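Local coordinates for protein putative transcriptional regulator (Streptomyces coelicolor A3, PDB 2RA5) that probably acts as a GntR-type DNA-binding transcription factor, with an effector-binding UTRA domain that holds meso-tartaric acid in this crystal, at residues Val109-Val114 and Arg135-Arg140; Met147-Asn152 and Ala199-Glu204. All coordinates share one frame; numbering follows the deposited sequence.

Interaction 1: residues Val109-Val114 and Arg135-Arg140. With SRT (S,R meso-tartaric acid), chain B.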
loop_
_atom_site.group_PDB
_atom_site.type_symbol
_atom_site.label_atom_id
_atom_site.label_comp_id
_atom_site.label_asym_id
_atom_site.label_seq_id
_atom_site.Cartn_x
_atom_site.Cartn_y
_atom_site.Cartn_z
ATOM N N VAL A 109 -22.037 10.368 3.456
ATOM C CA VAL A 109 -21.803 11.161 2.255
ATOM C C VAL A 109 -21.680 12.666 2.522
ATOM O O VAL A 109 -22.586 13.277 3.072
ATOM C CB VAL A 109 -22.920 10.970 1.238
ATOM C CG1 VAL A 109 -22.592 11.759 -0.012
ATOM C CG2 VAL A 109 -23.106 9.500 0.922
ATOM N N LEU A 110 -20.564 13.258 2.110
ATOM C CA LEU A 110 -20.340 14.696 2.278
ATOM C C LEU A 110 -20.537 15.508 0.994
ATOM O O LEU A 110 -20.790 16.702 1.051
ATOM C CB LEU A 110 -18.935 14.962 2.813
ATOM C CG LEU A 110 -18.555 14.270 4.123
ATOM C CD1 LEU A 110 -17.414 15.020 4.788
ATOM C CD2 LEU A 110 -19.747 14.208 5.055
ATOM N N VAL A 111 -20.385 14.871 -0.161
ATOM C CA VAL A 111 -20.574 15.551 -1.429
ATOM C C VAL A 111 -21.130 14.601 -2.475
ATOM O O VAL A 111 -20.611 13.511 -2.697
ATOM C CB VAL A 111 -19.274 16.170 -1.966
ATOM C CG1 VAL A 111 -19.467 16.589 -3.415
ATOM C CG2 VAL A 111 -18.842 17.352 -1.102
ATOM N N ASN A 112 -22.208 15.024 -3.108
ATOM C CA ASN A 112 -22.731 14.322 -4.273
ATOM C C ASN A 112 -23.065 15.329 -5.409
ATOM O O ASN A 112 -24.138 15.915 -5.473
ATOM C CB ASN A 112 -23.929 13.483 -3.848
ATOM C CG ASN A 112 -24.380 12.525 -4.908
ATOM O OD1 ASN A 112 -23.955 12.592 -6.063
ATOM N ND2 ASN A 112 -25.262 11.622 -4.527
ATOM N N THR A 113 -22.118 15.546 -6.301
ATOM C CA THR A 113 -22.274 16.601 -7.274
ATOM C C THR A 113 -21.797 16.261 -8.713
ATOM O O THR A 113 -21.306 15.169 -9.019
ATOM C CB THR A 113 -21.615 17.909 -6.729
ATOM O OG1 THR A 113 -21.946 19.031 -7.564
ATOM C CG2 THR A 113 -20.102 17.766 -6.581
ATOM N N VAL A 114 -21.999 17.217 -9.601
ATOM C CA VAL A 114 -21.575 17.109 -10.984
ATOM C C VAL A 114 -20.641 18.282 -11.246
ATOM O O VAL A 114 -20.858 19.394 -10.754
ATOM C CB VAL A 114 -22.768 17.119 -11.956
ATOM C CG1 VAL A 114 -22.283 17.235 -13.334
ATOM C CG2 VAL A 114 -23.596 15.843 -11.833
ATOM N N ARG A 135 -18.936 13.844 -9.003
ATOM C CA ARG A 135 -18.049 13.835 -7.841
ATOM C C ARG A 135 -18.755 13.449 -6.528
ATOM O O ARG A 135 -19.659 14.143 -6.048
ATOM C CB ARG A 135 -17.305 15.167 -7.668
ATOM C CG ARG A 135 -16.319 15.151 -6.484
ATOM C CD ARG A 135 -15.416 16.360 -6.423
ATOM N NE ARG A 135 -15.735 17.212 -5.287
ATOM C CZ ARG A 135 -16.165 18.465 -5.383
ATOM N NH1 ARG A 135 -16.427 19.164 -4.287
ATOM N NH2 ARG A 135 -16.324 19.022 -6.575
ATOM N N ILE A 136 -18.312 12.342 -5.954
ATOM C CA ILE A 136 -18.789 11.896 -4.652
ATOM C C ILE A 136 -17.698 12.028 -3.589
ATOM O O ILE A 136 -16.519 11.762 -3.840
ATOM C CB ILE A 136 -19.307 10.438 -4.699
ATOM C CG1 ILE A 136 -20.490 10.334 -5.661
ATOM C CG2 ILE A 136 -19.747 9.990 -3.323
ATOM C CD1 ILE A 136 -20.908 8.926 -5.950
ATOM N N GLU A 137 -18.097 12.463 -2.404
ATOM C CA GLU A 137 -17.194 12.469 -1.267
ATOM C C GLU A 137 -17.827 11.766 -0.053
ATOM O O GLU A 137 -18.959 12.057 0.320
ATOM C CB GLU A 137 -16.766 13.898 -0.948
ATOM C CG GLU A 137 -15.998 14.541 -2.081
ATOM C CD GLU A 137 -15.419 15.890 -1.721
ATOM O OE1 GLU A 137 -15.174 16.697 -2.645
ATOM O OE2 GLU A 137 -15.212 16.154 -0.519
ATOM N N ARG A 138 -17.101 10.813 0.528
ATOM C CA ARG A 138 -17.566 10.088 1.712
ATOM C C ARG A 138 -16.548 10.128 2.850
ATOM O O ARG A 138 -15.338 10.061 2.629
ATOM C CB ARG A 138 -17.851 8.610 1.431
ATOM C CG ARG A 138 -18.927 8.299 0.434
ATOM C CD ARG A 138 -18.299 7.522 -0.718
ATOM N NE ARG A 138 -18.478 6.078 -0.638
ATOM C CZ ARG A 138 -17.723 5.204 -1.293
ATOM N NH1 ARG A 138 -17.943 3.899 -1.178
ATOM N NH2 ARG A 138 -16.730 5.641 -2.055
ATOM N N LEU A 139 -17.057 10.223 4.072
ATOM C CA LEU A 139 -16.252 9.961 5.255
ATOM C C LEU A 139 -16.610 8.558 5.768
ATOM O O LEU A 139 -17.786 8.209 5.882
ATOM C CB LEU A 139 -16.511 11.027 6.314
ATOM C CG LEU A 139 -15.655 11.056 7.582
ATOM C CD1 LEU A 139 -14.224 11.481 7.296
ATOM C CD2 LEU A 139 -16.285 11.993 8.603
ATOM N N ARG A 140 -15.593 7.736 6.011
ATOM C CA ARG A 140 -15.796 6.420 6.614
ATOM C C ARG A 140 -15.388 6.478 8.068
ATOM O O ARG A 140 -14.284 6.918 8.399
ATOM C CB ARG A 140 -14.957 5.362 5.912
ATOM C CG ARG A 140 -15.481 4.999 4.561
ATOM C CD ARG A 140 -16.413 3.799 4.604
ATOM N NE ARG A 140 -16.163 2.978 3.420
ATOM C CZ ARG A 140 -17.065 2.686 2.490
ATOM N NH1 ARG A 140 -18.319 3.109 2.616
ATOM N NH2 ARG A 140 -16.713 1.947 1.443
HETATM O O1 SRT B . -14.756 3.181 -3.057
HETATM O O11 SRT B . -13.275 2.327 -1.634
HETATM C C1 SRT B . -14.463 2.452 -2.066
HETATM C C2 SRT B . -15.582 1.730 -1.337
HETATM O O2 SRT B . -16.826 1.943 -2.014
HETATM C C3 SRT B . -15.274 0.232 -1.134
HETATM O O3 SRT B . -16.023 -0.338 -0.051
HETATM C C4 SRT B . -15.590 -0.561 -2.364
HETATM O O4 SRT B . -16.730 -1.101 -2.497
HETATM O O41 SRT B . -14.659 -0.629 -3.193
#

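Interaction 2: residues Met147-Asn152 and Ala199-Glu204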
loop_
_atom_site.group_PDB
_atom_site.type_symbol
_atom_site.label_atom_id
_atom_site.label_comp_id
_atom_site.label_asym_id
_atom_site.label_seq_id
_atom_site.Cartn_x
_atom_site.Cartn_y
_atom_site.Cartn_z
HETATM N N MSE A 147 -12.026 7.459 9.828
HETATM C CA MSE A 147 -10.975 6.543 9.401
HETATM C C MSE A 147 -10.342 6.947 8.067
HETATM O O MSE A 147 -9.117 6.900 7.889
HETATM C CB MSE A 147 -11.559 5.143 9.274
HETATM C CG MSE A 147 -10.564 4.136 8.769
HETATM SE SE MSE A 147 -11.456 2.448 8.505
HETATM C CE MSE A 147 -11.896 2.626 6.602
ATOM N N ALA A 148 -11.199 7.360 7.142
ATOM C CA ALA A 148 -10.778 7.642 5.782
ATOM C C ALA A 148 -11.675 8.679 5.126
ATOM O O ALA A 148 -12.868 8.777 5.441
ATOM C CB ALA A 148 -10.774 6.367 4.970
ATOM N N TYR A 149 -11.079 9.449 4.219
ATOM C CA TYR A 149 -11.804 10.395 3.365
ATOM C C TYR A 149 -11.770 9.965 1.884
ATOM O O TYR A 149 -10.709 9.930 1.263
ATOM C CB TYR A 149 -11.245 11.811 3.519
ATOM C CG TYR A 149 -12.247 12.831 3.086
ATOM C CD1 TYR A 149 -13.447 12.960 3.761
ATOM C CD2 TYR A 149 -12.021 13.638 1.980
ATOM C CE1 TYR A 149 -14.390 13.875 3.368
ATOM C CE2 TYR A 149 -12.963 14.562 1.574
ATOM C CZ TYR A 149 -14.149 14.675 2.277
ATOM O OH TYR A 149 -15.116 15.581 1.911
ATOM N N LEU A 150 -12.932 9.623 1.333
ATOM C CA LEU A 150 -13.020 9.033 -0.001
ATOM C C LEU A 150 -13.647 9.952 -1.058
ATOM O O LEU A 150 -14.853 10.175 -1.033
ATOM C CB LEU A 150 -13.844 7.739 0.059
ATOM C CG LEU A 150 -13.549 6.693 1.141
ATOM C CD1 LEU A 150 -14.367 5.432 0.910
ATOM C CD2 LEU A 150 -12.056 6.384 1.216
ATOM N N CYS A 151 -12.839 10.464 -1.990
ATOM C CA CYS A 151 -13.364 11.204 -3.152
ATOM C C CYS A 151 -13.404 10.323 -4.398
ATOM O O CYS A 151 -12.378 9.788 -4.813
ATOM C CB CYS A 151 -12.526 12.456 -3.465
ATOM S SG CYS A 151 -12.112 13.507 -2.058
ATOM N N ASN A 152 -14.577 10.186 -5.006
ATOM C CA ASN A 152 -14.683 9.443 -6.266
ATOM C C ASN A 152 -15.291 10.203 -7.446
ATOM O O ASN A 152 -16.139 11.080 -7.281
ATOM C CB ASN A 152 -15.395 8.089 -6.068
ATOM C CG ASN A 152 -14.703 7.212 -5.027
ATOM O OD1 ASN A 152 -13.891 6.346 -5.354
ATOM N ND2 ASN A 152 -14.996 7.459 -3.772
ATOM N N ALA A 199 -6.876 17.431 6.916
ATOM C CA ALA A 199 -6.558 17.351 8.340
ATOM C C ALA A 199 -7.804 17.604 9.205
ATOM O O ALA A 199 -8.069 16.865 10.154
ATOM C CB ALA A 199 -5.436 18.315 8.694
ATOM N N GLU A 200 -8.578 18.633 8.863
ATOM C CA GLU A 200 -9.830 18.914 9.570
ATOM C C GLU A 200 -10.870 17.797 9.416
ATOM O O GLU A 200 -11.380 17.268 10.409
ATOM C CB GLU A 200 -10.425 20.256 9.124
ATOM C CG GLU A 200 -9.930 21.456 9.925
ATOM C CD GLU A 200 -10.772 22.705 9.703
ATOM O OE1 GLU A 200 -11.349 22.846 8.600
ATOM O OE2 GLU A 200 -10.856 23.543 10.634
ATOM N N ARG A 201 -11.171 17.440 8.169
ATOM C CA ARG A 201 -12.190 16.433 7.860
ATOM C C ARG A 201 -12.014 15.149 8.665
ATOM O O ARG A 201 -12.989 14.452 8.962
ATOM C CB ARG A 201 -12.179 16.096 6.360
ATOM C CG ARG A 201 -12.219 17.304 5.426
ATOM C CD ARG A 201 -11.944 16.900 3.975
ATOM N NE ARG A 201 -11.535 18.041 3.155
ATOM C CZ ARG A 201 -11.065 17.943 1.915
ATOM N NH1 ARG A 201 -10.942 16.749 1.346
ATOM N NH2 ARG A 201 -10.711 19.034 1.245
ATOM N N LEU A 202 -10.768 14.844 9.019
ATOM C CA LEU A 202 -10.436 13.561 9.632
ATOM C C LEU A 202 -10.148 13.652 11.135
ATOM O O LEU A 202 -10.148 12.636 11.825
ATOM C CB LEU A 202 -9.264 12.900 8.889
ATOM C CG LEU A 202 -9.533 12.264 7.516
ATOM C CD1 LEU A 202 -8.230 11.864 6.815
ATOM C CD2 LEU A 202 -10.487 11.072 7.635
ATOM N N GLY A 203 -9.909 14.862 11.636
ATOM C CA GLY A 203 -9.654 15.072 13.055
ATOM C C GLY A 203 -8.173 15.053 13.378
ATOM O O GLY A 203 -7.747 14.516 14.404
ATOM N N GLU A 204 -7.385 15.651 12.494
ATOM C CA GLU A 204 -5.934 15.585 12.590
ATOM C C GLU A 204 -5.300 16.952 12.331
ATOM O O GLU A 204 -5.875 17.801 11.643
ATOM C CB GLU A 204 -5.407 14.576 11.570
ATOM C CG GLU A 204 -4.118 13.877 11.971
ATOM C CD GLU A 204 -4.320 12.405 12.293
ATOM O OE1 GLU A 204 -3.452 11.600 11.888
ATOM O OE2 GLU A 204 -5.339 12.053 12.931
#

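Interaction 1: residues Val109-Val114 and Arg135-Arg140
Val-111 and Glu-137 stand side by side as a hydrogen-bonded pair of two antiparallel strands, 109-114 and 135-140. Glu-137 N donates a hydrogen bond to Val-111 O at 2.7 Å, and at the next hydrogen-bonded pair, two residues on, Thr-113 and Arg-135 bond in both directions. At the other end the register slips by one residue: Glu-137 O accepts two hydrogen bonds, from Leu-110 N at 2.7 Å and from Val-111 N at 3.2 Å, both arriving from the same face of its carbonyl plane.

Glu-137 can be followed outward from there. Its CB lies 3.5 Å from Val-111 CB. CG keeps alongside the same valine, and CD passes Val-111 CG2 at 3.8 Å. The chain is extended beyond CG, which carries the carboxylate past the valine to two different partners. OE1, through its anti lone pair, receives Arg-135 NE at 2.7 Å, nearly in the guanidinium plane, as a salt bridge; OE2 is hydrogen-bonded to the hydroxyl of Tyr-149. That in-plane bond probably fixes the turn of the guanidinium, and Thr-113 CG2 packs over one face, off toward the rim.

The sheet's other face carries Val-109, Ile-136 and Arg-138. Arg-138, bent at chi2 and chi3, turns its guanidinium edge to the tartrate, and NH2 makes a weak bond of 3.3 Å to O1; Arg-140 NH2 lies 2.8 Å from tartrate O3. Leu-171 and Arg-215 also bond the ligand. Leu-110 and Val-111, set against Glu-137, make a classic beta bulge in the edge strand of a UTRA-domain sheet, whose other face lines the ligand pocket.

Interaction 2: residues Met147-Asn152 and Ala199-Glu204
Two chi1 angles set up the meeting of Tyr-149 and Arg-201. In the tyrosine, CG lies anti to the backbone N (chi1 -159°), and the ring is carried off strand 147-152 toward the helix end. In the arginine, CG is anti to the carbonyl carbon (chi1 -50°), and the chain runs extended to NE across the ring, nearly at a right angle to the tyrosine.

What covers the ring is the aliphatic part of the arginine. CD of Arg-201 sits 3.6 Å from the centroid of the Tyr-149 ring, directly over its face, a CH-pi contact. The guanidinium goes on past the rim, where NH1 comes to 3.0 Å from Tyr-149 CE2; the ring and guanidinium planes are 57° apart, so they do not stack flat.

The next helix residue, Leu-202, packs alongside. Its CD2 methyl presses on the strand backbone, 3.7 Å from Ala-148 C, and also reaches Tyr-149 CB at 4.2 Å. Just beyond, the helix ends in a Schellman motif: Glu-204 N bonds to Ala-199 O, while Gly-203 N, at positive phi, bonds to Glu-200 O and weakly to Ala-199 O.

No hydrogen bond joins the two segments, so helix 196-202 rests on strand 145-154 here through CH-pi and van der Waals contact, while the tyrosine hydroxyl bonds elsewhere, to Glu-137. The nearby guanidinium charge may somewhat polarise the ring.

How the interactions relate
Strand 106-116 leads through helix 119-125 into strand 132-142, and interaction 1 closes that loop by pairing the two strands. A short turn then brings the chain back as strand 145-154, next in the same antiparallel sheet. Interaction 2 opens there and closes only 47 residues later, after two short helices and strand 184-193, when the end of helix 196-202 settles on the sheet. The contacts therefore follow in series, neither nested nor crossed. They meet at Tyr-149, on which Leu-110 packs, and where Arg-140 O lies 2.7 Å from Met-147 N. Together they tie the edge strand 106-116, the next two strands of the sheet and the helix within the UTRA domain.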